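Side-chain contacts in L-methionine gamma-lyase (Fusobacterium nucleatum subsp. nucleatum, PDB 6LXU), which is a pyridoxal-phosphate-dependent enzyme of the Cys/Met metabolism family, assembled from four copies and carrying its cofactor on a modified lysine: residues T227-E230 with L231-I235; A146-K149 with N150-V153; D168-A171 with L172-A176; I58-R61 with L62-T66; L260-F263 with E264-E268. All coordinates share one frame; numbering follows the deposited sequence.

Contact 1: T227-E230 with L231-I235; sequences TRQE and LADQI
Gln229 turns its CG opposite its own backbone N (chi1 -166°) and then bends at chi2, while Asp233 holds its carboxylate back beside its backbone N; the two ends therefore meet one turn apart. They form an i to i+4 pair in the first turns of helix 229-244, just after strand 223-227 of the seven-stranded sheet. Gln229 NE2 donates to Asp233 OD1 over 2.9 Å. The oxygen lies in the plane of the amide, but the donor reaches it on the syn side 30° out of the carboxylate plane, so the bond is well aimed at one end and slanted at the other. Asp233 N also donates to Gln229 O, and the same two residues are thus joined twice.

At the N-cap position, Arg228 O accepts from Ala232 N at 2.9 Å. The Arg228 guanidinium carries Leu231 CD1 over one face, with NH2 3.2 Å from that methyl. Its charge is shared: NE makes a weak salt bridge with Glu230 OE2 at 3.5 Å, and NH1 a salt bridge with Asp204. Thr227 OG1 is hydrogen-bonded to Asp204 O, and Thr227 CG2 packs 3.9 Å from Ala232 CB, on the side where Ala232 and Ile235 meet strand 82-86. Near the surface, one water donates to Glu230 O at 2.7 Å and accepts from Gln234 NE2 at 2.9 Å.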
loop_
_atom_site.group_PDB
_atom_site.type_symbol
_atom_site.label_atom_id
_atom_site.label_comp_id
_atom_site.label_asym_id
_atom_site.label_seq_id
_atom_site.Cartn_x
_atom_site.Cartn_y
_atom_site.Cartn_z
ATOM N N THR A 227 -7.410 -22.346 16.399
ATOM C CA THR A 227 -7.730 -23.180 17.549
ATOM C C THR A 227 -9.183 -22.952 17.965
ATOM O O THR A 227 -9.931 -22.232 17.312
ATOM C CB THR A 227 -6.707 -22.930 18.690
ATOM O OG1 THR A 227 -6.920 -23.869 19.750
ATOM C CG2 THR A 227 -6.792 -21.538 19.267
ATOM N N ARG A 228 -9.563 -23.589 19.078
ATOM C CA ARG A 228 -10.901 -23.403 19.650
ATOM C C ARG A 228 -11.048 -21.985 20.184
ATOM O O ARG A 228 -10.054 -21.369 20.613
ATOM C CB ARG A 228 -11.155 -24.361 20.823
ATOM C CG ARG A 228 -11.030 -25.829 20.538
ATOM C CD ARG A 228 -11.198 -26.652 21.812
ATOM N NE ARG A 228 -10.146 -26.529 22.835
ATOM C CZ ARG A 228 -9.026 -27.276 22.929
ATOM N NH1 ARG A 228 -8.735 -28.183 22.005
ATOM N NH2 ARG A 228 -8.190 -27.094 23.937
ATOM N N GLN A 229 -12.272 -21.467 20.187
ATOM C CA GLN A 229 -12.513 -20.073 20.575
ATOM C C GLN A 229 -11.949 -19.703 21.937
ATOM O O GLN A 229 -11.368 -18.620 22.084
ATOM C CB GLN A 229 -14.012 -19.748 20.568
ATOM C CG GLN A 229 -14.317 -18.262 20.622
ATOM C CD GLN A 229 -13.985 -17.576 19.325
ATOM O OE1 GLN A 229 -14.453 -18.003 18.266
ATOM N NE2 GLN A 229 -13.175 -16.517 19.383
ATOM N N GLU A 230 -12.120 -20.581 22.922
ATOM C CA GLU A 230 -11.658 -20.310 24.284
ATOM C C GLU A 230 -10.146 -20.067 24.330
ATOM O O GLU A 230 -9.685 -19.124 24.986
ATOM C CB GLU A 230 -12.080 -21.427 25.264
ATOM C CG GLU A 230 -11.480 -22.806 25.015
ATOM C CD GLU A 230 -12.180 -23.928 25.776
ATOM O OE1 GLU A 230 -12.687 -23.694 26.896
ATOM O OE2 GLU A 230 -12.211 -25.062 25.247
ATOM N N LEU A 231 -9.391 -20.907 23.639
ATOM C CA LEU A 231 -7.939 -20.747 23.579
ATOM C C LEU A 231 -7.560 -19.549 22.721
ATOM O O LEU A 231 -6.645 -18.802 23.067
ATOM C CB LEU A 231 -7.245 -22.008 23.040
ATOM C CG LEU A 231 -7.106 -23.208 23.979
ATOM C CD1 LEU A 231 -6.607 -24.425 23.216
ATOM C CD2 LEU A 231 -6.166 -22.901 25.133
ATOM N N ALA A 232 -8.264 -19.350 21.617
ATOM C CA ALA A 232 -7.972 -18.235 20.721
ATOM C C ALA A 232 -8.089 -16.912 21.447
ATOM O O ALA A 232 -7.247 -16.019 21.270
ATOM C CB ALA A 232 -8.902 -18.258 19.525
ATOM N N ASP A 233 -9.141 -16.746 22.240
ATOM C CA ASP A 233 -9.351 -15.482 22.941
ATOM C C ASP A 233 -8.218 -15.201 23.921
ATOM O O ASP A 233 -7.808 -14.041 24.082
ATOM C CB ASP A 233 -10.692 -15.480 23.679
ATOM C CG ASP A 233 -11.896 -15.477 22.744
ATOM O OD1 ASP A 233 -11.730 -15.236 21.534
ATOM O OD2 ASP A 233 -13.031 -15.704 23.239
ATOM N N GLN A 234 -7.698 -16.234 24.570
ATOM C CA GLN A 234 -6.532 -16.059 25.450
ATOM C C GLN A 234 -5.271 -15.695 24.667
ATOM O O GLN A 234 -4.518 -14.804 25.065
ATOM C CB GLN A 234 -6.272 -17.314 26.280
ATOM C CG GLN A 234 -7.400 -17.668 27.244
ATOM C CD GLN A 234 -7.680 -16.565 28.232
ATOM O OE1 GLN A 234 -6.757 -16.015 28.843
ATOM N NE2 GLN A 234 -8.957 -16.211 28.384
ATOM N N ILE A 235 -5.031 -16.367 23.550
ATOM C CA ILE A 235 -3.857 -16.048 22.724
ATOM C C ILE A 235 -3.946 -14.598 22.214
ATOM O O ILE A 235 -2.946 -13.861 22.241
ATOM C CB ILE A 235 -3.679 -17.064 21.593
ATOM C CG1 ILE A 235 -3.399 -18.456 22.170
ATOM C CG2 ILE A 235 -2.537 -16.644 20.663
ATOM C CD1 ILE A 235 -3.527 -19.567 21.160
HETATM O O HOH W 1 -11.029 -17.636 26.858
#

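Contact 2: A146-K149 with N150-V153; sequences AMKK and NTRV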
loop_
_atom_site.group_PDB
_atom_site.type_symbol
_atom_site.label_atom_id
_atom_site.label_comp_id
_atom_site.label_asym_id
_atom_site.label_seq_id
_atom_site.Cartn_x
_atom_site.Cartn_y
_atom_site.Cartn_z
ATOM N N ALA A 146 8.941 -39.385 27.650
ATOM C CA ALA A 146 9.220 -37.979 27.997
ATOM C C ALA A 146 8.068 -37.268 28.696
ATOM O O ALA A 146 8.288 -36.217 29.311
ATOM C CB ALA A 146 9.612 -37.205 26.748
ATOM N N MET A 147 6.846 -37.789 28.600
ATOM C CA MET A 147 5.681 -37.159 29.222
ATOM C C MET A 147 5.835 -37.089 30.737
ATOM O O MET A 147 6.275 -38.065 31.363
ATOM C CB MET A 147 4.385 -37.910 28.877
ATOM C CG MET A 147 3.932 -37.772 27.425
ATOM S SD MET A 147 3.491 -36.098 26.914
ATOM C CE MET A 147 2.115 -35.754 28.007
ATOM N N LYS A 148 5.477 -35.946 31.315
ATOM C CA LYS A 148 5.483 -35.750 32.768
ATOM C C LYS A 148 4.174 -35.127 33.191
ATOM O O LYS A 148 3.418 -34.596 32.362
ATOM C CB LYS A 148 6.647 -34.853 33.186
ATOM C CG LYS A 148 7.995 -35.407 32.786
ATOM C CD LYS A 148 9.126 -34.801 33.591
ATOM C CE LYS A 148 9.307 -33.328 33.287
ATOM N NZ LYS A 148 10.383 -32.736 34.121
ATOM N N LYS A 149 3.898 -35.149 34.493
ATOM C CA LYS A 149 2.682 -34.552 35.010
ATOM C C LYS A 149 2.549 -33.069 34.630
ATOM O O LYS A 149 1.447 -32.598 34.390
ATOM C CB LYS A 149 2.619 -34.692 36.532
ATOM C CG LYS A 149 1.285 -34.278 37.123
ATOM C CD LYS A 149 1.239 -34.523 38.622
ATOM C CE LYS A 149 -0.167 -34.352 39.171
ATOM N NZ LYS A 149 -1.068 -35.479 38.787
ATOM N N ASN A 150 3.676 -32.358 34.613
ATOM C CA ASN A 150 3.698 -30.927 34.290
ATOM C C ASN A 150 3.950 -30.624 32.805
ATOM O O ASN A 150 4.192 -29.463 32.458
ATOM C CB ASN A 150 4.718 -30.181 35.173
ATOM C CG ASN A 150 6.137 -30.603 34.911
ATOM O OD1 ASN A 150 6.408 -31.777 34.663
ATOM N ND2 ASN A 150 7.062 -29.655 34.960
ATOM N N THR A 151 3.898 -31.628 31.924
ATOM C CA THR A 151 3.969 -31.374 30.475
ATOM C C THR A 151 2.741 -30.609 30.042
ATOM O O THR A 151 1.618 -31.096 30.118
ATOM C CB THR A 151 4.113 -32.668 29.675
ATOM O OG1 THR A 151 5.257 -33.370 30.161
ATOM C CG2 THR A 151 4.292 -32.365 28.172
ATOM N N ARG A 152 2.959 -29.365 29.618
ATOM C CA ARG A 152 1.873 -28.497 29.189
ATOM C C ARG A 152 1.710 -28.458 27.662
ATOM O O ARG A 152 0.622 -28.194 27.183
ATOM C CB ARG A 152 2.114 -27.087 29.744
ATOM C CG ARG A 152 1.117 -26.024 29.348
ATOM C CD ARG A 152 -0.319 -26.364 29.699
ATOM N NE ARG A 152 -1.205 -25.223 29.495
ATOM C CZ ARG A 152 -2.525 -25.292 29.322
ATOM N NH1 ARG A 152 -3.150 -26.477 29.319
ATOM N NH2 ARG A 152 -3.231 -24.186 29.166
ATOM N N VAL A 153 2.804 -28.664 26.938
ATOM C CA VAL A 153 2.794 -28.588 25.478
ATOM C C VAL A 153 3.603 -29.733 24.900
ATOM O O VAL A 153 4.717 -30.019 25.333
ATOM C CB VAL A 153 3.395 -27.248 24.974
ATOM C CG1 VAL A 153 3.691 -27.282 23.473
ATOM C CG2 VAL A 153 2.478 -26.090 25.311
HETATM O O HOH W 2 0.663 -30.517 32.677
#
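A type I beta turn from Lys148 to Thr151 carries the chain from helix 140-146 into strand 151-157 of the large sheet, and its two ends are tied together twice. Thr151 N donates to Lys148 O at 3.0 Å, the bond that closes the turn. In the other direction Lys148 N donates to Thr151 OG1 at 2.8 Å, with an angle of 153° at the hydrogen. The threonine can answer because OG1 sits beside its own backbone N (chi1 -56°); the same rotation aims CG2 at Met147, whose doubly bent chain brings SD to 4.0 Å from that methyl. One short side chain thus serves a polar partner with one branch and an apolar partner with the other.

Lys148 and Asn150 run side by side and point the same way, Asn150 OD1 lying 3.4 Å from Lys148 CB. Their polar ends converge on Glu131: Lys148 NZ forms a salt bridge with OE1, and Asn150 ND2 bonds to that same oxygen and to Gly104 O. Thr151 OG1 has a second partner in His106 ND1 on the adjacent strand 106-110. The buried hydroxyl thus has one partner within the turn and one on the neighbouring strand, which should restrict its rotation.

Contact 3: D168-A171 with L172-A176; sequences DLEA and LSKIA
Ser173 grips Leu169 O with two donors, OG at 2.8 Å and its backbone N at 3.0 Å, which approach from opposite faces of the carbonyl plane. The hydroxyl can fold back onto the preceding turn because OG stands beside the backbone N (chi1 -65°); a polar group on a buried helix face is in this way satisfied by the helix itself. One residue further on, Glu170 and Lys174 run alongside each other with both chains extended, and their ends close a salt bridge of 3.2 Å between Glu170 OE2 and Lys174 NZ. The ammonium comes from above the carboxylate, 36° out of its plane. Leu172 lies against the first turn, its CG 3.2 Å from Asp168 O, while its backbone N donates to that oxygen at 2.9 Å.

Asp168 sets the start of this ladder. At the N-cap position its OD1 accepts from Ala171 N over 3.0 Å, met from well above the carboxylate plane, and its negative charge would probably interact favourably with the helix dipole. The backbone N of Leu169 is in turn bonded to Gln307 OE1.

Farther out, Leu169, Ser173 and Ala176 rest on the sheet, where they touch Val184, Val186, Leu156 and Val154. Leu172 bridges Leu156 and helix 140-146, and Ile175 packs on that helix. Strand 151-157, helix 169-176 and strand 183-187 form a beta-alpha-beta unit, with this capped helix packed on the two parallel strands it connects.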
loop_
_atom_site.group_PDB
_atom_site.type_symbol
_atom_site.label_atom_id
_atom_site.label_comp_id
_atom_site.label_asym_id
_atom_site.label_seq_id
_atom_site.Cartn_x
_atom_site.Cartn_y
_atom_site.Cartn_z
ATOM N N ASP A 168 3.784 -38.733 13.142
ATOM C CA ASP A 168 2.376 -39.123 13.086
ATOM C C ASP A 168 1.563 -38.263 14.035
ATOM O O ASP A 168 1.564 -38.490 15.250
ATOM C CB ASP A 168 2.252 -40.606 13.451
ATOM C CG ASP A 168 0.875 -41.185 13.169
ATOM O OD1 ASP A 168 -0.127 -40.494 13.406
ATOM O OD2 ASP A 168 0.818 -42.363 12.735
ATOM N N LEU A 169 0.863 -37.269 13.491
ATOM C CA LEU A 169 0.170 -36.294 14.323
ATOM C C LEU A 169 -0.936 -36.910 15.172
ATOM O O LEU A 169 -1.092 -36.546 16.329
ATOM C CB LEU A 169 -0.386 -35.175 13.462
ATOM C CG LEU A 169 0.671 -34.328 12.736
ATOM C CD1 LEU A 169 -0.036 -33.253 11.927
ATOM C CD2 LEU A 169 1.637 -33.704 13.732
ATOM N N GLU A 170 -1.733 -37.789 14.567
ATOM C CA GLU A 170 -2.828 -38.417 15.313
ATOM C C GLU A 170 -2.298 -39.271 16.468
ATOM O O GLU A 170 -2.801 -39.195 17.594
ATOM C CB GLU A 170 -3.699 -39.250 14.388
ATOM C CG GLU A 170 -4.886 -39.859 15.122
ATOM C CD GLU A 170 -5.774 -40.731 14.280
ATOM O OE1 GLU A 170 -5.643 -40.772 13.042
ATOM O OE2 GLU A 170 -6.628 -41.426 14.919
ATOM N N ALA A 171 -1.289 -40.064 16.187
ATOM C CA ALA A 171 -0.721 -40.954 17.199
ATOM C C ALA A 171 -0.056 -40.174 18.323
ATOM O O ALA A 171 -0.267 -40.460 19.513
ATOM C CB ALA A 171 0.271 -41.899 16.566
ATOM N N LEU A 172 0.710 -39.138 17.959
ATOM C CA LEU A 172 1.373 -38.319 18.966
ATOM C C LEU A 172 0.380 -37.550 19.816
ATOM O O LEU A 172 0.590 -37.374 21.014
ATOM C CB LEU A 172 2.363 -37.356 18.297
ATOM C CG LEU A 172 3.604 -38.034 17.731
ATOM C CD1 LEU A 172 4.317 -37.142 16.728
ATOM C CD2 LEU A 172 4.544 -38.423 18.862
ATOM N N SER A 173 -0.706 -37.093 19.206
ATOM C CA SER A 173 -1.714 -36.373 19.951
ATOM C C SER A 173 -2.380 -37.270 20.990
ATOM O O SER A 173 -2.671 -36.812 22.081
ATOM C CB SER A 173 -2.773 -35.763 19.039
ATOM O OG SER A 173 -2.194 -34.750 18.204
ATOM N N LYS A 174 -2.620 -38.534 20.636
ATOM C CA LYS A 174 -3.169 -39.496 21.616
ATOM C C LYS A 174 -2.235 -39.682 22.791
ATOM O O LYS A 174 -2.693 -39.717 23.941
ATOM C CB LYS A 174 -3.468 -40.837 20.949
ATOM C CG LYS A 174 -4.683 -40.758 20.060
ATOM C CD LYS A 174 -4.836 -42.034 19.276
ATOM C CE LYS A 174 -6.048 -41.966 18.387
ATOM N NZ LYS A 174 -6.139 -43.168 17.542
ATOM N N ILE A 175 -0.937 -39.765 22.530
ATOM C CA ILE A 175 0.051 -39.890 23.614
ATOM C C ILE A 175 0.036 -38.650 24.493
ATOM O O ILE A 175 -0.017 -38.735 25.721
ATOM C CB ILE A 175 1.460 -40.148 23.059
ATOM C CG1 ILE A 175 1.492 -41.529 22.400
ATOM C CG2 ILE A 175 2.531 -40.044 24.147
ATOM C CD1 ILE A 175 2.663 -41.757 21.494
ATOM N N ALA A 176 0.092 -37.472 23.870
ATOM C CA ALA A 176 0.065 -36.215 24.627
ATOM C C ALA A 176 -1.168 -36.097 25.517
ATOM O O ALA A 176 -1.077 -35.665 26.671
ATOM C CB ALA A 176 0.128 -35.039 23.665
#

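Contact 4: I58-R61 with L62-T66; sequences IYTR and LGNPT
This is a local backbone turn in the connection between helices 43-50 and 65-78, facing a second subunit, in which the carbonyl of Tyr59 meets Leu62 and Gly63. Tyr59 O takes two backbone donors, Leu62 N at 2.9 Å and Gly63 N at 3.2 Å, the first from above the carbonyl plane and the second much closer to it. A CA-H...O contact of 3.4 Å from Thr60 CA to Gly63 O lies across the same turn. A water accepts from Ile58 N at 2.8 Å and donates to Gly63 O. On its apolar side Leu62 CD1 packs 4.1 Å from Ile58 CB, and Leu62 reaches on to Phe237 and Lys241 of helix 229-244.

The side-chain bond is the straightest here: Asn64 ND2 donates to Thr60 OG1 at 3.1 Å, with 170° at the hydrogen and the oxygen in the amide plane. The two chains lie side by side. Asn64, its CG opposite the backbone N (chi1 174°), occupies the N-cap position of helix 65-78, and OD1 accepts weakly from Thr66 N at 2.9 Å, a capping bond. One flat amide so joins the turn to the helix that follows. The stronger partner of Asn64 ND2 is Tyr33 O, and that of Thr60 OG1 is Thr35 O, so both groups are also held by the chain before helix 43-50.

In this PLP-dependent fold the turn serves a neighbour's active site. Tyr59 OH and Arg61 NE both hydrogen-bond to the cofactor-bearing modified lysine of the second subunit, and Tyr59 packs on Thr211 there.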
loop_
_atom_site.group_PDB
_atom_site.type_symbol
_atom_site.label_atom_id
_atom_site.label_comp_id
_atom_site.label_asym_id
_atom_site.label_seq_id
_atom_site.Cartn_x
_atom_site.Cartn_y
_atom_site.Cartn_z
ATOM N N ILE A 58 -12.220 -1.566 18.430
ATOM C CA ILE A 58 -11.646 -0.615 19.385
ATOM C C ILE A 58 -10.283 -0.097 18.917
ATOM O O ILE A 58 -10.054 1.104 18.898
ATOM C CB ILE A 58 -11.532 -1.246 20.789
ATOM C CG1 ILE A 58 -12.928 -1.589 21.353
ATOM C CG2 ILE A 58 -10.772 -0.319 21.735
ATOM C CD1 ILE A 58 -12.873 -2.379 22.641
ATOM N N TYR A 59 -9.377 -1.008 18.574
ATOM C CA TYR A 59 -7.980 -0.634 18.332
ATOM C C TYR A 59 -7.310 -1.801 17.639
ATOM O O TYR A 59 -7.521 -2.945 18.020
ATOM C CB TYR A 59 -7.301 -0.354 19.662
ATOM C CG TYR A 59 -5.891 0.159 19.613
ATOM C CD1 TYR A 59 -5.635 1.463 19.265
ATOM C CD2 TYR A 59 -4.821 -0.639 19.997
ATOM C CE1 TYR A 59 -4.349 1.972 19.289
ATOM C CE2 TYR A 59 -3.525 -0.153 20.027
ATOM C CZ TYR A 59 -3.301 1.164 19.690
ATOM O OH TYR A 59 -2.041 1.713 19.766
ATOM N N THR A 60 -6.499 -1.522 16.624
ATOM C CA THR A 60 -6.017 -2.580 15.739
ATOM C C THR A 60 -5.183 -3.654 16.427
ATOM O O THR A 60 -5.230 -4.800 16.004
ATOM C CB THR A 60 -5.320 -1.956 14.524
ATOM O OG1 THR A 60 -6.363 -1.375 13.739
ATOM C CG2 THR A 60 -4.535 -2.955 13.672
ATOM N N ARG A 61 -4.459 -3.341 17.521
ATOM C CA ARG A 61 -3.760 -4.418 18.234
ATOM C C ARG A 61 -4.728 -5.487 18.764
ATOM O O ARG A 61 -4.371 -6.663 18.806
ATOM C CB ARG A 61 -2.865 -3.873 19.353
ATOM C CG ARG A 61 -2.183 -4.942 20.219
ATOM C CD ARG A 61 -0.824 -4.510 20.806
ATOM N NE ARG A 61 -0.876 -3.182 21.404
ATOM C CZ ARG A 61 -1.488 -2.884 22.554
ATOM N NH1 ARG A 61 -2.047 -3.842 23.296
ATOM N NH2 ARG A 61 -1.569 -1.627 22.952
ATOM N N LEU A 62 -5.937 -5.073 19.148
ATOM C CA LEU A 62 -6.981 -6.017 19.590
ATOM C C LEU A 62 -7.618 -6.769 18.434
ATOM O O LEU A 62 -7.936 -7.965 18.571
ATOM C CB LEU A 62 -8.070 -5.294 20.374
ATOM C CG LEU A 62 -7.633 -4.598 21.657
ATOM C CD1 LEU A 62 -8.784 -3.821 22.282
ATOM C CD2 LEU A 62 -7.047 -5.575 22.650
ATOM N N GLY A 63 -7.815 -6.090 17.310
ATOM C CA GLY A 63 -8.473 -6.656 16.145
ATOM C C GLY A 63 -8.793 -5.572 15.149
ATOM O O GLY A 63 -8.845 -4.403 15.491
ATOM N N ASN A 64 -9.012 -5.984 13.896
ATOM C CA ASN A 64 -9.214 -5.057 12.792
ATOM C C ASN A 64 -10.070 -5.786 11.752
ATOM O O ASN A 64 -9.862 -6.966 11.540
ATOM C CB ASN A 64 -7.830 -4.676 12.221
ATOM C CG ASN A 64 -7.903 -3.828 10.974
ATOM O OD1 ASN A 64 -8.253 -4.310 9.898
ATOM N ND2 ASN A 64 -7.550 -2.548 11.103
ATOM N N PRO A 65 -11.007 -5.080 11.095
ATOM C CA PRO A 65 -11.905 -5.817 10.192
ATOM C C PRO A 65 -11.211 -6.513 9.020
ATOM O O PRO A 65 -11.631 -7.597 8.628
ATOM C CB PRO A 65 -12.934 -4.786 9.742
ATOM C CG PRO A 65 -12.567 -3.513 10.380
ATOM C CD PRO A 65 -11.392 -3.677 11.260
ATOM N N THR A 66 -10.183 -5.894 8.434
ATOM C CA THR A 66 -9.430 -6.573 7.378
ATOM C C THR A 66 -8.802 -7.857 7.921
ATOM O O THR A 66 -8.908 -8.931 7.345
ATOM C CB THR A 66 -8.364 -5.651 6.762
ATOM O OG1 THR A 66 -8.961 -4.419 6.358
ATOM C CG2 THR A 66 -7.661 -6.336 5.602
HETATM O O HOH W 3 -10.452 -3.725 17.875
#

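Contact 5: L260-F263 with E264-E268; sequences LKTF and EIRME
Hydrogen bonds tie Thr262 to Arg266 twice. Arg266 N donates to Thr262 O at 2.8 Å, and Arg266 NE reaches Thr262 OG1 at 2.9 Å, the hydroxyl lying in the guanidinium plane at its edge. Thr262 turns OG1 between its backbone N and carbonyl carbon (chi1 58°), where it meets the bent arginine chain crossing at about a right angle. Although Thr262 occupies the N-cap position, its hydroxyl makes no capping bond; it is spent on the arginine and on Gly259 O. The remaining guanidinium nitrogens also find carbonyls, NH1 at Tyr213 O and NH2 at Gly259 O, so the buried charge is surrounded by oxygen atoms on several sides. A water links the turn to the helix, donating to Leu260 O at 3.0 Å and accepting from Glu264 N at 2.9 Å.

Aromatic contacts make up the second group. Met267 lays CG over the face of the Phe263 ring, a CH-pi contact 3.9 Å from the centroid and 29° off the normal. Its sulfur is an oblique Met-aromatic neighbour, SD standing 4.8 Å from the same centroid. Arg266 NH2 comes at the edge of that ring, near its plane, and Phe263 CA lies over a face of the guanidinium.

Polar and packing contacts lead outward to the fourth subunit: Asn383 of that subunit hydrogen-bonds Glu264 OE2, and Thr262 packs on its own counterpart. The whole forms a type I beta turn, Leu260 to Phe263, leading into the first turns of helix 263-282, buried at a subunit interface.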
loop_
_atom_site.group_PDB
_atom_site.type_symbol
_atom_site.label_atom_id
_atom_site.label_comp_id
_atom_site.label_asym_id
_atom_site.label_seq_id
_atom_site.Cartn_x
_atom_site.Cartn_y
_atom_site.Cartn_z
ATOM N N LEU A 260 -4.476 -15.597 -0.876
ATOM C CA LEU A 260 -5.351 -16.755 -0.675
ATOM C C LEU A 260 -6.350 -16.955 -1.808
ATOM O O LEU A 260 -6.845 -18.082 -1.969
ATOM C CB LEU A 260 -6.059 -16.694 0.675
ATOM C CG LEU A 260 -5.142 -16.955 1.878
ATOM C CD1 LEU A 260 -5.856 -16.644 3.181
ATOM C CD2 LEU A 260 -4.617 -18.380 1.899
ATOM N N LYS A 261 -6.635 -15.928 -2.608
ATOM C CA LYS A 261 -7.530 -16.103 -3.754
ATOM C C LYS A 261 -7.011 -17.166 -4.723
ATOM O O LYS A 261 -7.819 -17.791 -5.410
ATOM C CB LYS A 261 -7.713 -14.798 -4.528
ATOM C CG LYS A 261 -8.299 -13.651 -3.733
ATOM C CD LYS A 261 -9.762 -13.839 -3.382
ATOM C CE LYS A 261 -10.272 -12.673 -2.551
ATOM N NZ LYS A 261 -11.712 -12.842 -2.224
ATOM N N THR A 262 -5.687 -17.343 -4.797
ATOM C CA THR A 262 -5.075 -18.333 -5.678
ATOM C C THR A 262 -4.480 -19.517 -4.916
ATOM O O THR A 262 -3.789 -20.341 -5.508
ATOM C CB THR A 262 -3.996 -17.691 -6.561
ATOM O OG1 THR A 262 -2.994 -17.076 -5.743
ATOM C CG2 THR A 262 -4.619 -16.692 -7.528
ATOM N N PHE A 263 -4.775 -19.647 -3.617
ATOM C CA PHE A 263 -4.150 -20.684 -2.789
ATOM C C PHE A 263 -4.340 -22.087 -3.378
ATOM O O PHE A 263 -3.375 -22.864 -3.473
ATOM C CB PHE A 263 -4.708 -20.604 -1.369
ATOM C CG PHE A 263 -4.205 -21.682 -0.454
ATOM C CD1 PHE A 263 -2.870 -21.746 -0.083
ATOM C CD2 PHE A 263 -5.072 -22.628 0.058
ATOM C CE1 PHE A 263 -2.412 -22.750 0.762
ATOM C CE2 PHE A 263 -4.614 -23.632 0.907
ATOM C CZ PHE A 263 -3.288 -23.688 1.261
ATOM N N GLU A 264 -5.564 -22.441 -3.765
ATOM C CA GLU A 264 -5.804 -23.798 -4.257
ATOM C C GLU A 264 -4.982 -24.094 -5.502
ATOM O O GLU A 264 -4.307 -25.123 -5.588
ATOM C CB GLU A 264 -7.284 -24.019 -4.566
ATOM C CG GLU A 264 -7.586 -25.418 -5.093
ATOM C CD GLU A 264 -9.006 -25.598 -5.554
ATOM O OE1 GLU A 264 -9.519 -24.759 -6.310
ATOM O OE2 GLU A 264 -9.613 -26.630 -5.171
ATOM N N ILE A 265 -5.062 -23.210 -6.495
ATOM C CA ILE A 265 -4.370 -23.455 -7.756
ATOM C C ILE A 265 -2.860 -23.342 -7.602
ATOM O O ILE A 265 -2.125 -24.034 -8.303
ATOM C CB ILE A 265 -4.902 -22.595 -8.930
ATOM C CG1 ILE A 265 -4.932 -21.093 -8.613
ATOM C CG2 ILE A 265 -6.276 -23.117 -9.352
ATOM C CD1 ILE A 265 -5.156 -20.213 -9.828
ATOM N N ARG A 266 -2.385 -22.471 -6.713
ATOM C CA ARG A 266 -0.951 -22.406 -6.452
ATOM C C ARG A 266 -0.474 -23.720 -5.851
ATOM O O ARG A 266 0.498 -24.305 -6.318
ATOM C CB ARG A 266 -0.585 -21.241 -5.529
ATOM C CG ARG A 266 -0.701 -19.878 -6.202
ATOM C CD ARG A 266 -0.200 -18.718 -5.350
ATOM N NE ARG A 266 -1.002 -18.474 -4.146
ATOM C CZ ARG A 266 -0.694 -18.862 -2.902
ATOM N NH1 ARG A 266 0.416 -19.565 -2.658
ATOM N NH2 ARG A 266 -1.507 -18.566 -1.899
ATOM N N MET A 267 -1.141 -24.196 -4.810
ATOM C CA MET A 267 -0.691 -25.442 -4.181
ATOM C C MET A 267 -0.733 -26.619 -5.150
ATOM O O MET A 267 0.161 -27.473 -5.143
ATOM C CB MET A 267 -1.497 -25.759 -2.920
ATOM C CG MET A 267 -1.318 -24.749 -1.791
ATOM S SD MET A 267 0.375 -24.261 -1.428
ATOM C CE MET A 267 1.083 -25.843 -0.978
ATOM N N GLU A 268 -1.774 -26.671 -5.984
ATOM C CA GLU A 268 -1.872 -27.733 -6.985
ATOM C C GLU A 268 -0.678 -27.719 -7.932
ATOM O O GLU A 268 -0.079 -28.759 -8.200
ATOM C CB GLU A 268 -3.194 -27.644 -7.754
ATOM C CG GLU A 268 -4.351 -28.154 -6.927
ATOM C CD GLU A 268 -5.693 -28.036 -7.564
ATOM O OE1 GLU A 268 -5.790 -27.431 -8.645
ATOM O OE2 GLU A 268 -6.652 -28.577 -6.951
HETATM O O HOH W 4 -7.788 -20.605 -3.390
#

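Only contact 5 is wholly buried; contacts 1, 3 and 4 are partly buried, and contact 2 is at the surface. Contacts 2 and 3 lie on strand 151-157 and helix 169-176, which follow each other in the chain, and they touch, Met147 CE lying 3.5 Å from Ala176 O. Contacts 1, 3, 4 and 5 all lie at or lead into helix starts; the first is stitched by an amide-carboxylate bond and flanked by arginine salt bridges, one of them weak, contact 3 by a serine and a salt bridge. Contacts 4 and 5 meet other subunits, whereas contacts 1 to 3 touch none. Aromatic packing marks buried contact 5, while contact 2 closes its turn through a threonine hydroxyl.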